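Local coordinates for protein diguanylate cyclase (Xanthomonas campestris pv. campestris, PDB 5H5O) that probably makes cyclic di-GMP from two GTP molecules through its GGDEF domain, and binds cyclic GMP in its cyclic nucleotide-binding domain, at residues Gln38-Val43 with Glu64-Leu69. Residues are numbered along the deposited sequence; the frame is centred on the assembly and turned at random.
With PCG (cyclic guanosine monophosphate), chain C.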
loop_
_atom_site.group_PDB
_atom_site.type_symbol
_atom_site.label_atom_id
_atom_site.label_comp_id
_atom_site.label_asym_id
_atom_site.label_seq_id
_atom_site.Cartn_x
_atom_site.Cartn_y
_atom_site.Cartn_z
ATOM N N GLN A 38 5.052 4.936 -14.453
ATOM C CA GLN A 38 6.373 4.932 -13.838
ATOM C C GLN A 38 6.348 5.746 -12.568
ATOM O O GLN A 38 5.522 6.645 -12.424
ATOM C CB GLN A 38 7.432 5.493 -14.789
ATOM C CG GLN A 38 7.119 6.866 -15.241
ATOM C CD GLN A 38 6.555 6.895 -16.629
ATOM O OE1 GLN A 38 5.339 6.829 -16.820
ATOM N NE2 GLN A 38 7.438 7.006 -17.620
HETATM N N MSE A 39 7.237 5.410 -11.633
HETATM C CA MSE A 39 7.420 6.220 -10.442
HETATM C C MSE A 39 8.752 6.930 -10.548
HETATM O O MSE A 39 9.567 6.626 -11.428
HETATM C CB MSE A 39 7.420 5.374 -9.177
HETATM C CG MSE A 39 8.568 4.389 -9.102
HETATM SE SE MSE A 39 8.666 3.623 -7.326
HETATM C CE MSE A 39 9.431 5.123 -6.348
ATOM N N PHE A 40 8.983 7.853 -9.625
ATOM C CA PHE A 40 10.186 8.676 -9.656
ATOM C C PHE A 40 10.819 8.865 -8.288
ATOM O O PHE A 40 10.126 8.970 -7.283
ATOM C CB PHE A 40 9.851 10.047 -10.232
ATOM C CG PHE A 40 9.356 9.995 -11.637
ATOM C CD1 PHE A 40 10.253 9.976 -12.697
ATOM C CD2 PHE A 40 7.994 9.947 -11.907
ATOM C CE1 PHE A 40 9.796 9.919 -14.007
ATOM C CE2 PHE A 40 7.534 9.889 -13.207
ATOM C CZ PHE A 40 8.434 9.871 -14.260
ATOM N N ILE A 41 12.146 8.933 -8.255
ATOM C CA ILE A 41 12.834 9.375 -7.045
ATOM C C ILE A 41 13.661 10.641 -7.319
ATOM O O ILE A 41 14.477 10.683 -8.258
ATOM C CB ILE A 41 13.739 8.263 -6.455
ATOM C CG1 ILE A 41 12.955 6.947 -6.285
ATOM C CG2 ILE A 41 14.326 8.724 -5.147
ATOM C CD1 ILE A 41 13.813 5.678 -6.373
ATOM N N VAL A 42 13.437 11.676 -6.516
ATOM C CA VAL A 42 14.257 12.884 -6.601
ATOM C C VAL A 42 15.673 12.596 -6.085
ATOM O O VAL A 42 15.846 12.092 -4.971
ATOM C CB VAL A 42 13.657 14.039 -5.767
ATOM C CG1 VAL A 42 14.403 15.369 -6.034
ATOM C CG2 VAL A 42 12.143 14.196 -6.042
ATOM N N VAL A 43 16.698 12.911 -6.873
ATOM C CA VAL A 43 18.060 12.848 -6.319
ATOM C C VAL A 43 18.761 14.211 -6.268
ATOM O O VAL A 43 19.687 14.400 -5.498
ATOM C CB VAL A 43 18.951 11.800 -7.006
ATOM C CG1 VAL A 43 18.276 10.400 -6.973
ATOM C CG2 VAL A 43 19.297 12.220 -8.417
ATOM N N GLU A 64 13.370 11.680 -1.917
ATOM C CA GLU A 64 11.927 11.455 -1.825
ATOM C C GLU A 64 11.365 10.863 -3.114
ATOM O O GLU A 64 11.835 11.179 -4.213
ATOM C CB GLU A 64 11.187 12.740 -1.438
ATOM C CG GLU A 64 11.371 13.144 0.026
ATOM C CD GLU A 64 10.771 14.514 0.333
ATOM O OE1 GLU A 64 9.542 14.592 0.535
ATOM O OE2 GLU A 64 11.523 15.516 0.357
ATOM N N PHE A 65 10.357 10.007 -2.972
ATOM C CA PHE A 65 9.785 9.298 -4.110
ATOM C C PHE A 65 8.314 9.616 -4.301
ATOM O O PHE A 65 7.641 10.053 -3.378
ATOM C CB PHE A 65 9.981 7.793 -3.947
ATOM C CG PHE A 65 9.139 7.187 -2.862
ATOM C CD1 PHE A 65 7.853 6.723 -3.136
ATOM C CD2 PHE A 65 9.633 7.057 -1.575
ATOM C CE1 PHE A 65 7.071 6.157 -2.140
ATOM C CE2 PHE A 65 8.858 6.477 -0.574
ATOM C CZ PHE A 65 7.570 6.031 -0.862
ATOM N N PHE A 66 7.829 9.424 -5.516
ATOM C CA PHE A 66 6.436 9.729 -5.833
ATOM C C PHE A 66 6.073 9.021 -7.111
ATOM O O PHE A 66 6.952 8.637 -7.879
ATOM C CB PHE A 66 6.222 11.239 -5.995
ATOM C CG PHE A 66 7.049 11.876 -7.101
ATOM C CD1 PHE A 66 6.497 12.126 -8.351
ATOM C CD2 PHE A 66 8.361 12.255 -6.876
ATOM C CE1 PHE A 66 7.245 12.742 -9.366
ATOM C CE2 PHE A 66 9.122 12.870 -7.890
ATOM C CZ PHE A 66 8.569 13.119 -9.122
ATOM N N GLY A 67 4.776 8.851 -7.348
ATOM C CA GLY A 67 4.328 8.205 -8.563
ATOM C C GLY A 67 4.195 6.697 -8.467
ATOM O O GLY A 67 3.886 6.042 -9.468
ATOM N N GLU A 68 4.414 6.145 -7.271
ATOM C CA GLU A 68 4.326 4.688 -7.084
ATOM C C GLU A 68 2.903 4.165 -7.317
ATOM O O GLU A 68 2.734 3.029 -7.741
ATOM C CB GLU A 68 4.898 4.240 -5.721
ATOM C CG GLU A 68 3.978 4.415 -4.489
ATOM C CD GLU A 68 3.743 5.869 -4.089
ATOM O OE1 GLU A 68 4.310 6.777 -4.731
ATOM O OE2 GLU A 68 2.995 6.103 -3.117
ATOM N N LEU A 69 1.894 5.005 -7.073
ATOM C CA LEU A 69 0.502 4.654 -7.384
ATOM C C LEU A 69 0.304 4.389 -8.874
ATOM O O LEU A 69 -0.329 3.400 -9.263
ATOM C CB LEU A 69 -0.470 5.758 -6.940
ATOM C CG LEU A 69 -0.472 6.147 -5.459
ATOM C CD1 LEU A 69 -1.542 7.206 -5.183
ATOM C CD2 LEU A 69 -0.674 4.924 -4.561
HETATM P PA PCG C . 0.686 9.396 -8.516
HETATM O O1A PCG C . 1.446 8.588 -9.514
HETATM O O2A PCG C . -0.772 9.450 -8.187
HETATM O "O5'" PCG C . 1.191 10.549 -8.866
HETATM C "C5'" PCG C . 0.946 11.633 -7.966
HETATM C "C4'" PCG C . 1.651 11.203 -6.707
HETATM O "O4'" PCG C . 1.620 11.990 -5.543
HETATM C "C3'" PCG C . 1.199 9.849 -6.255
HETATM O "O3'" PCG C . 1.380 8.900 -7.339
HETATM C "C2'" PCG C . 2.023 9.707 -5.005
HETATM O "O2'" PCG C . 3.299 9.080 -5.148
HETATM C "C1'" PCG C . 2.237 11.163 -4.563
HETATM N N9 PCG C . 1.599 11.813 -3.369
HETATM C C8 PCG C . 2.252 12.563 -2.473
HETATM N N7 PCG C . 1.430 13.009 -1.507
HETATM C C5 PCG C . 0.219 12.552 -1.764
HETATM C C6 PCG C . -1.122 12.650 -1.128
HETATM O O6 PCG C . -1.253 13.304 -0.088
HETATM N N1 PCG C . -2.175 12.010 -1.708
HETATM C C2 PCG C . -2.042 11.291 -2.848
HETATM N N2 PCG C . -3.125 10.681 -3.374
HETATM N N3 PCG C . -0.825 11.156 -3.496
HETATM C C4 PCG C . 0.308 11.754 -3.001
#
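The ribose O2' of cyclic GMP is gripped twice by residues packed against M39: G67 N donates to it over 2.7 Å, and O2' in turn donates to E68 OE1 at 2.5 Å. This strand-to-helix turn opens the phosphate-binding cassette of the cyclic nucleotide-binding fold. G67, the N-cap of helix 68-72, suits its place because at a positive phi of 89° a CB would collide with F66 O and also crowd M39 CA; glycine has none. E68 curls back through chi2 (-70°) to reach the ribose, and its OE2 forms a salt bridge with R119.

Behind the turn, strand 65-66 edges the antiparallel sheet. F40 and F66 form a hydrogen-bonded pair, F40 N to F66 O at 2.8 Å and F66 N to F40 O at 2.9 Å; V42 N to E64 O extends the ladder. F40 CB lies 3.5 Å above one face of the F66 ring as a CH-pi contact, while V42 CG2 meets that ring's edge, 3.8 Å from F66 CE2. On the other face of the sheet, M39 (selenomethionine in the crystal), its chain bent at chi3 (-75°), lays CE 3.6 Å from F65 CB. Apolar packing and backbone bonds thus anchor the segment whose polar end recognises the ribose hydroxyl.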